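Local structure of pectinesterase 1 (1XG2) at residues A[4-18]-A[32-46]. The protein hydrolyses the methyl esters of pectin in the plant cell wall through its pectinesterase domain, and may prepare fruit walls for softening during ripening. Residues are numbered along the deposited sequence; the frame is centred on the assembly and turned at random.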
loop_
_atom_site.group_PDB
_atom_site.type_symbol
_atom_site.label_atom_id
_atom_site.label_comp_id
_atom_site.label_asym_id
_atom_site.label_seq_id
_atom_site.Cartn_x
_atom_site.Cartn_y
_atom_site.Cartn_z
ATOM N N ASN A 4 12.062 -24.114 7.249
ATOM C CA ASN A 4 13.512 -23.931 7.236
ATOM C C ASN A 4 14.069 -23.329 8.532
ATOM O O ASN A 4 15.248 -23.494 8.841
ATOM C CB ASN A 4 13.938 -23.047 6.057
ATOM C CG ASN A 4 13.542 -23.639 4.711
ATOM O OD1 ASN A 4 14.240 -24.502 4.161
ATOM N ND2 ASN A 4 12.423 -23.190 4.184
ATOM N N ALA A 5 13.237 -22.612 9.274
ATOM C CA ALA A 5 13.642 -22.047 10.557
ATOM C C ALA A 5 12.438 -21.957 11.455
ATOM O O ALA A 5 11.365 -21.572 10.999
ATOM C CB ALA A 5 14.244 -20.668 10.370
ATOM N N VAL A 6 12.612 -22.283 12.732
ATOM C CA VAL A 6 11.506 -22.304 13.677
ATOM C C VAL A 6 11.762 -21.273 14.769
ATOM O O VAL A 6 12.866 -21.183 15.298
ATOM C CB VAL A 6 11.314 -23.711 14.291
ATOM C CG1 VAL A 6 10.238 -23.696 15.387
ATOM C CG2 VAL A 6 10.953 -24.722 13.187
ATOM N N VAL A 7 10.733 -20.494 15.080
ATOM C CA VAL A 7 10.767 -19.538 16.174
ATOM C C VAL A 7 9.855 -20.049 17.277
ATOM O O VAL A 7 8.714 -20.420 17.026
ATOM C CB VAL A 7 10.293 -18.162 15.717
ATOM C CG1 VAL A 7 10.232 -17.197 16.888
ATOM C CG2 VAL A 7 11.190 -17.630 14.600
ATOM N N ALA A 8 10.364 -20.072 18.501
ATOM C CA ALA A 8 9.599 -20.532 19.657
ATOM C C ALA A 8 10.119 -19.934 20.966
ATOM O O ALA A 8 11.320 -19.724 21.132
ATOM C CB ALA A 8 9.627 -22.053 19.736
ATOM N N GLN A 9 9.193 -19.704 21.893
ATOM C CA GLN A 9 9.489 -19.078 23.178
ATOM C C GLN A 9 9.963 -20.086 24.230
ATOM O O GLN A 9 10.653 -19.712 25.172
ATOM C CB GLN A 9 8.258 -18.322 23.692
ATOM C CG GLN A 9 7.665 -17.380 22.662
ATOM C CD GLN A 9 6.660 -16.410 23.243
ATOM O OE1 GLN A 9 5.690 -16.827 23.884
ATOM N NE2 GLN A 9 6.885 -15.116 23.028
ATOM N N ASP A 10 9.601 -21.353 24.049
ATOM C CA ASP A 10 9.966 -22.427 24.979
ATOM C C ASP A 10 11.298 -23.142 24.663
ATOM O O ASP A 10 11.533 -24.251 25.157
ATOM C CB ASP A 10 8.828 -23.460 25.043
ATOM C CG ASP A 10 8.590 -24.169 23.708
ATOM O OD1 ASP A 10 9.377 -23.970 22.754
ATOM O OD2 ASP A 10 7.622 -24.939 23.519
ATOM N N GLY A 11 12.156 -22.534 23.844
ATOM C CA GLY A 11 13.463 -23.105 23.531
ATOM C C GLY A 11 13.487 -24.292 22.572
ATOM O O GLY A 11 14.562 -24.812 22.272
ATOM N N THR A 12 12.326 -24.703 22.059
ATOM C CA THR A 12 12.227 -25.880 21.179
ATOM C C THR A 12 12.488 -25.565 19.708
ATOM O O THR A 12 12.406 -26.451 18.860
ATOM C CB THR A 12 10.831 -26.541 21.287
ATOM O OG1 THR A 12 9.808 -25.624 20.853
ATOM C CG2 THR A 12 10.472 -26.902 22.745
ATOM N N GLY A 13 12.773 -24.306 19.398
ATOM C CA GLY A 13 13.027 -23.899 18.031
ATOM C C GLY A 13 14.470 -23.542 17.772
ATOM O O GLY A 13 15.353 -23.817 18.587
ATOM N N ASP A 14 14.701 -22.939 16.611
ATOM C CA ASP A 14 16.012 -22.422 16.228
ATOM C C ASP A 14 16.281 -21.040 16.802
ATOM O O ASP A 14 17.434 -20.676 16.998
ATOM C CB ASP A 14 16.125 -22.331 14.712
ATOM C CG ASP A 14 15.915 -23.657 14.039
ATOM O OD1 ASP A 14 16.683 -24.593 14.347
ATOM O OD2 ASP A 14 15.012 -23.864 13.209
ATOM N N TYR A 15 15.225 -20.256 17.026
ATOM C CA TYR A 15 15.378 -18.901 17.570
ATOM C C TYR A 15 14.245 -18.589 18.521
ATOM O O TYR A 15 13.161 -19.167 18.431
ATOM C CB TYR A 15 15.416 -17.836 16.451
ATOM C CG TYR A 15 16.445 -18.087 15.378
ATOM C CD1 TYR A 15 17.769 -17.667 15.538
ATOM C CD2 TYR A 15 16.105 -18.754 14.201
ATOM C CE1 TYR A 15 18.726 -17.901 14.558
ATOM C CE2 TYR A 15 17.056 -18.994 13.208
ATOM C CZ TYR A 15 18.366 -18.569 13.394
ATOM O OH TYR A 15 19.317 -18.814 12.428
ATOM N N GLN A 16 14.502 -17.653 19.423
ATOM C CA GLN A 16 13.524 -17.224 20.403
ATOM C C GLN A 16 12.641 -16.068 19.900
ATOM O O GLN A 16 11.527 -15.858 20.412
ATOM C CB GLN A 16 14.253 -16.790 21.670
ATOM C CG GLN A 16 13.337 -16.544 22.862
ATOM C CD GLN A 16 13.814 -17.245 24.133
ATOM O OE1 GLN A 16 14.988 -17.122 24.522
ATOM N NE2 GLN A 16 12.908 -17.983 24.778
ATOM N N THR A 17 13.150 -15.307 18.934
ATOM C CA THR A 17 12.410 -14.173 18.369
ATOM C C THR A 17 12.340 -14.231 16.847
ATOM O O THR A 17 13.214 -14.793 16.183
ATOM C CB THR A 17 13.050 -12.821 18.777
ATOM O OG1 THR A 17 14.284 -12.640 18.080
ATOM C CG2 THR A 17 13.412 -12.785 20.249
ATOM N N LEU A 18 11.299 -13.608 16.305
ATOM C CA LEU A 18 11.094 -13.550 14.868
ATOM C C LEU A 18 12.175 -12.727 14.183
ATOM O O LEU A 18 12.648 -13.106 13.129
ATOM C CB LEU A 18 9.703 -12.987 14.557
ATOM C CG LEU A 18 9.325 -12.868 13.078
ATOM C CD1 LEU A 18 9.553 -14.180 12.333
ATOM C CD2 LEU A 18 7.875 -12.413 12.955
ATOM N N ARG A 32 11.171 -20.190 -2.140
ATOM C CA ARG A 32 10.463 -19.840 -0.925
ATOM C C ARG A 32 11.172 -20.401 0.284
ATOM O O ARG A 32 11.447 -21.591 0.353
ATOM C CB ARG A 32 9.049 -20.394 -0.992
ATOM C CG ARG A 32 8.141 -19.900 0.115
ATOM C CD ARG A 32 7.081 -20.911 0.520
ATOM N NE ARG A 32 5.741 -20.537 0.080
ATOM C CZ ARG A 32 4.687 -21.348 0.085
ATOM N NH1 ARG A 32 4.793 -22.618 0.467
ATOM N NH2 ARG A 32 3.510 -20.883 -0.297
ATOM N N TYR A 33 11.454 -19.526 1.237
ATOM C CA TYR A 33 12.097 -19.882 2.493
ATOM C C TYR A 33 11.077 -19.657 3.614
ATOM O O TYR A 33 10.505 -18.590 3.700
ATOM C CB TYR A 33 13.306 -18.980 2.713
ATOM C CG TYR A 33 14.111 -19.299 3.958
ATOM C CD1 TYR A 33 15.200 -20.171 3.914
ATOM C CD2 TYR A 33 13.808 -18.696 5.170
ATOM C CE1 TYR A 33 15.943 -20.451 5.059
ATOM C CE2 TYR A 33 14.533 -18.966 6.308
ATOM C CZ TYR A 33 15.608 -19.837 6.253
ATOM O OH TYR A 33 16.330 -20.076 7.412
ATOM N N VAL A 34 10.882 -20.656 4.473
ATOM C CA VAL A 34 9.785 -20.658 5.433
ATOM C C VAL A 34 10.271 -20.547 6.876
ATOM O O VAL A 34 11.062 -21.387 7.345
ATOM C CB VAL A 34 8.943 -21.936 5.295
ATOM C CG1 VAL A 34 7.722 -21.892 6.245
ATOM C CG2 VAL A 34 8.483 -22.130 3.868
ATOM N N ILE A 35 9.804 -19.508 7.568
ATOM C CA ILE A 35 9.975 -19.346 9.021
ATOM C C ILE A 35 8.653 -19.685 9.702
ATOM O O ILE A 35 7.654 -19.033 9.437
ATOM C CB ILE A 35 10.364 -17.887 9.355
ATOM C CG1 ILE A 35 11.700 -17.518 8.702
ATOM C CG2 ILE A 35 10.450 -17.678 10.865
ATOM C CD1 ILE A 35 12.045 -16.036 8.777
ATOM N N TYR A 36 8.653 -20.692 10.575
ATOM C CA TYR A 36 7.476 -21.105 11.338
ATOM C C TYR A 36 7.594 -20.529 12.743
ATOM O O TYR A 36 8.599 -20.721 13.395
ATOM C CB TYR A 36 7.364 -22.644 11.359
ATOM C CG TYR A 36 6.359 -23.239 12.344
ATOM C CD1 TYR A 36 5.079 -22.729 12.470
ATOM C CD2 TYR A 36 6.698 -24.342 13.135
ATOM C CE1 TYR A 36 4.154 -23.286 13.358
ATOM C CE2 TYR A 36 5.777 -24.908 14.032
ATOM C CZ TYR A 36 4.509 -24.364 14.139
ATOM O OH TYR A 36 3.586 -24.904 15.021
ATOM N N VAL A 37 6.573 -19.816 13.191
ATOM C CA VAL A 37 6.551 -19.201 14.505
ATOM C C VAL A 37 5.529 -19.933 15.358
ATOM O O VAL A 37 4.319 -19.835 15.122
ATOM C CB VAL A 37 6.167 -17.701 14.419
ATOM C CG1 VAL A 37 6.323 -17.039 15.768
ATOM C CG2 VAL A 37 6.996 -16.986 13.355
ATOM N N LYS A 38 6.014 -20.684 16.344
ATOM C CA LYS A 38 5.144 -21.431 17.251
ATOM C C LYS A 38 4.277 -20.517 18.098
ATOM O O LYS A 38 4.559 -19.321 18.223
ATOM C CB LYS A 38 5.970 -22.327 18.166
ATOM C CG LYS A 38 6.671 -23.475 17.468
ATOM C CD LYS A 38 6.833 -24.646 18.454
ATOM C CE LYS A 38 7.804 -25.704 17.960
ATOM N NZ LYS A 38 7.968 -26.826 18.951
ATOM N N ARG A 39 3.225 -21.087 18.683
ATOM C CA ARG A 39 2.233 -20.320 19.428
ATOM C C ARG A 39 2.887 -19.510 20.529
ATOM O O ARG A 39 3.895 -19.922 21.121
ATOM C CB ARG A 39 1.126 -21.221 20.006
ATOM C CG ARG A 39 1.567 -22.166 21.124
ATOM C CD ARG A 39 0.543 -23.250 21.437
ATOM N NE ARG A 39 0.303 -24.110 20.269
ATOM C CZ ARG A 39 -0.493 -25.185 20.262
ATOM N NH1 ARG A 39 -1.157 -25.558 21.357
ATOM N NH2 ARG A 39 -0.630 -25.887 19.146
ATOM N N GLY A 40 2.322 -18.334 20.762
ATOM C CA GLY A 40 2.875 -17.384 21.700
ATOM C C GLY A 40 2.629 -15.972 21.214
ATOM O O GLY A 40 2.219 -15.754 20.068
ATOM N N THR A 41 2.863 -15.020 22.105
ATOM C CA THR A 41 2.770 -13.608 21.791
ATOM C C THR A 41 4.182 -13.037 21.820
ATOM O O THR A 41 4.890 -13.167 22.814
ATOM C CB THR A 41 1.835 -12.935 22.785
ATOM O OG1 THR A 41 0.495 -13.401 22.538
ATOM C CG2 THR A 41 1.765 -11.429 22.555
ATOM N N TYR A 42 4.585 -12.421 20.711
ATOM C CA TYR A 42 5.949 -11.955 20.509
ATOM C C TYR A 42 5.893 -10.447 20.422
ATOM O O TYR A 42 5.365 -9.891 19.465
ATOM C CB TYR A 42 6.527 -12.560 19.222
ATOM C CG TYR A 42 6.597 -14.069 19.229
ATOM C CD1 TYR A 42 5.458 -14.844 19.045
ATOM C CD2 TYR A 42 7.811 -14.729 19.429
ATOM C CE1 TYR A 42 5.520 -16.232 19.061
ATOM C CE2 TYR A 42 7.885 -16.129 19.451
ATOM C CZ TYR A 42 6.734 -16.868 19.270
ATOM O OH TYR A 42 6.799 -18.239 19.284
ATOM N N LYS A 43 6.438 -9.802 21.446
ATOM C CA LYS A 43 6.405 -8.359 21.607
ATOM C C LYS A 43 7.643 -7.815 20.898
ATOM O O LYS A 43 8.682 -7.600 21.529
ATOM C CB LYS A 43 6.436 -8.034 23.111
ATOM C CG LYS A 43 5.489 -6.978 23.644
ATOM C CD LYS A 43 4.964 -7.430 25.046
ATOM C CE LYS A 43 4.365 -6.286 25.883
ATOM N NZ LYS A 43 3.837 -6.787 27.208
ATOM N N GLU A 44 7.540 -7.639 19.580
ATOM C CA GLU A 44 8.638 -7.115 18.774
ATOM C C GLU A 44 8.133 -6.349 17.551
ATOM O O GLU A 44 7.018 -6.563 17.069
ATOM C CB GLU A 44 9.658 -8.208 18.341
ATOM C CG GLU A 44 9.137 -9.618 18.171
ATOM C CD GLU A 44 10.203 -10.640 17.758
ATOM O OE1 GLU A 44 11.170 -10.307 17.033
ATOM O OE2 GLU A 44 10.048 -11.820 18.152
ATOM N N ASN A 45 8.963 -5.424 17.089
ATOM C CA ASN A 45 8.757 -4.726 15.832
ATOM C C ASN A 45 9.712 -5.316 14.816
ATOM O O ASN A 45 10.931 -5.182 14.946
ATOM C CB ASN A 45 8.982 -3.223 15.992
ATOM C CG ASN A 45 7.830 -2.540 16.710
ATOM O OD1 ASN A 45 7.819 -2.447 17.944
ATOM N ND2 ASN A 45 6.860 -2.048 15.946
ATOM N N VAL A 46 9.148 -5.984 13.820
ATOM C CA VAL A 46 9.897 -6.745 12.843
ATOM C C VAL A 46 9.853 -6.087 11.474
ATOM O O VAL A 46 8.829 -5.551 11.056
ATOM C CB VAL A 46 9.329 -8.168 12.745
ATOM C CG1 VAL A 46 10.069 -8.982 11.676
ATOM C CG2 VAL A 46 9.397 -8.839 14.114
HETATM O O HOH W 1 3.369 -15.936 24.866
HETATM O O HOH W 2 6.455 -21.117 21.460
#
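Val7 and Tyr36 join strand 5-7 to strand 33-37 in parallel, with Val7 N hydrogen-bonded to Tyr36 O at 2.7 Å. The tight side is the face carrying Val7, Ile35 and Val37. Val7 CG2 meets Ile35 CG2 at 3.8 Å, and Val7 CG1, anti to the backbone N (chi1 176°), lies 3.6 Å from Tyr42 CE2. Leu18 CD1 touches both Ile35 CG2 and Val37 CG2. The Tyr42 ring is sandwiched: Gln9 NE2 sits over the centre of one face, Val37 CG1 toward the rim of the other. Tyr42 OH donates to Lys38 O at 2.7 Å. Replacing Tyr42 by alanine is likely to open a gap between Val7 and Gln9 and to cost Lys38 O the phenol's hydrogen bond. The solvent side is looser. Gln9 NE2 reaches Thr41 O at 2.8 Å, from above the carbonyl plane, and a water links Gln9 OE1 to Thr41 N. Lys38 stretches past Ala8, and its NZ donates to Thr12 OG1 (2.9 Å). Where helix 18-24 begins, Glu44 OE2 accepts from Leu18 N at 2.9 Å and OE1 from Ala19 N. This beta-alpha-beta unit starts the parallel beta-helix. The contact thus pairs an apolar interior with polar side-chain bonds, and the carboxylate probably favours the helix start electrostatically.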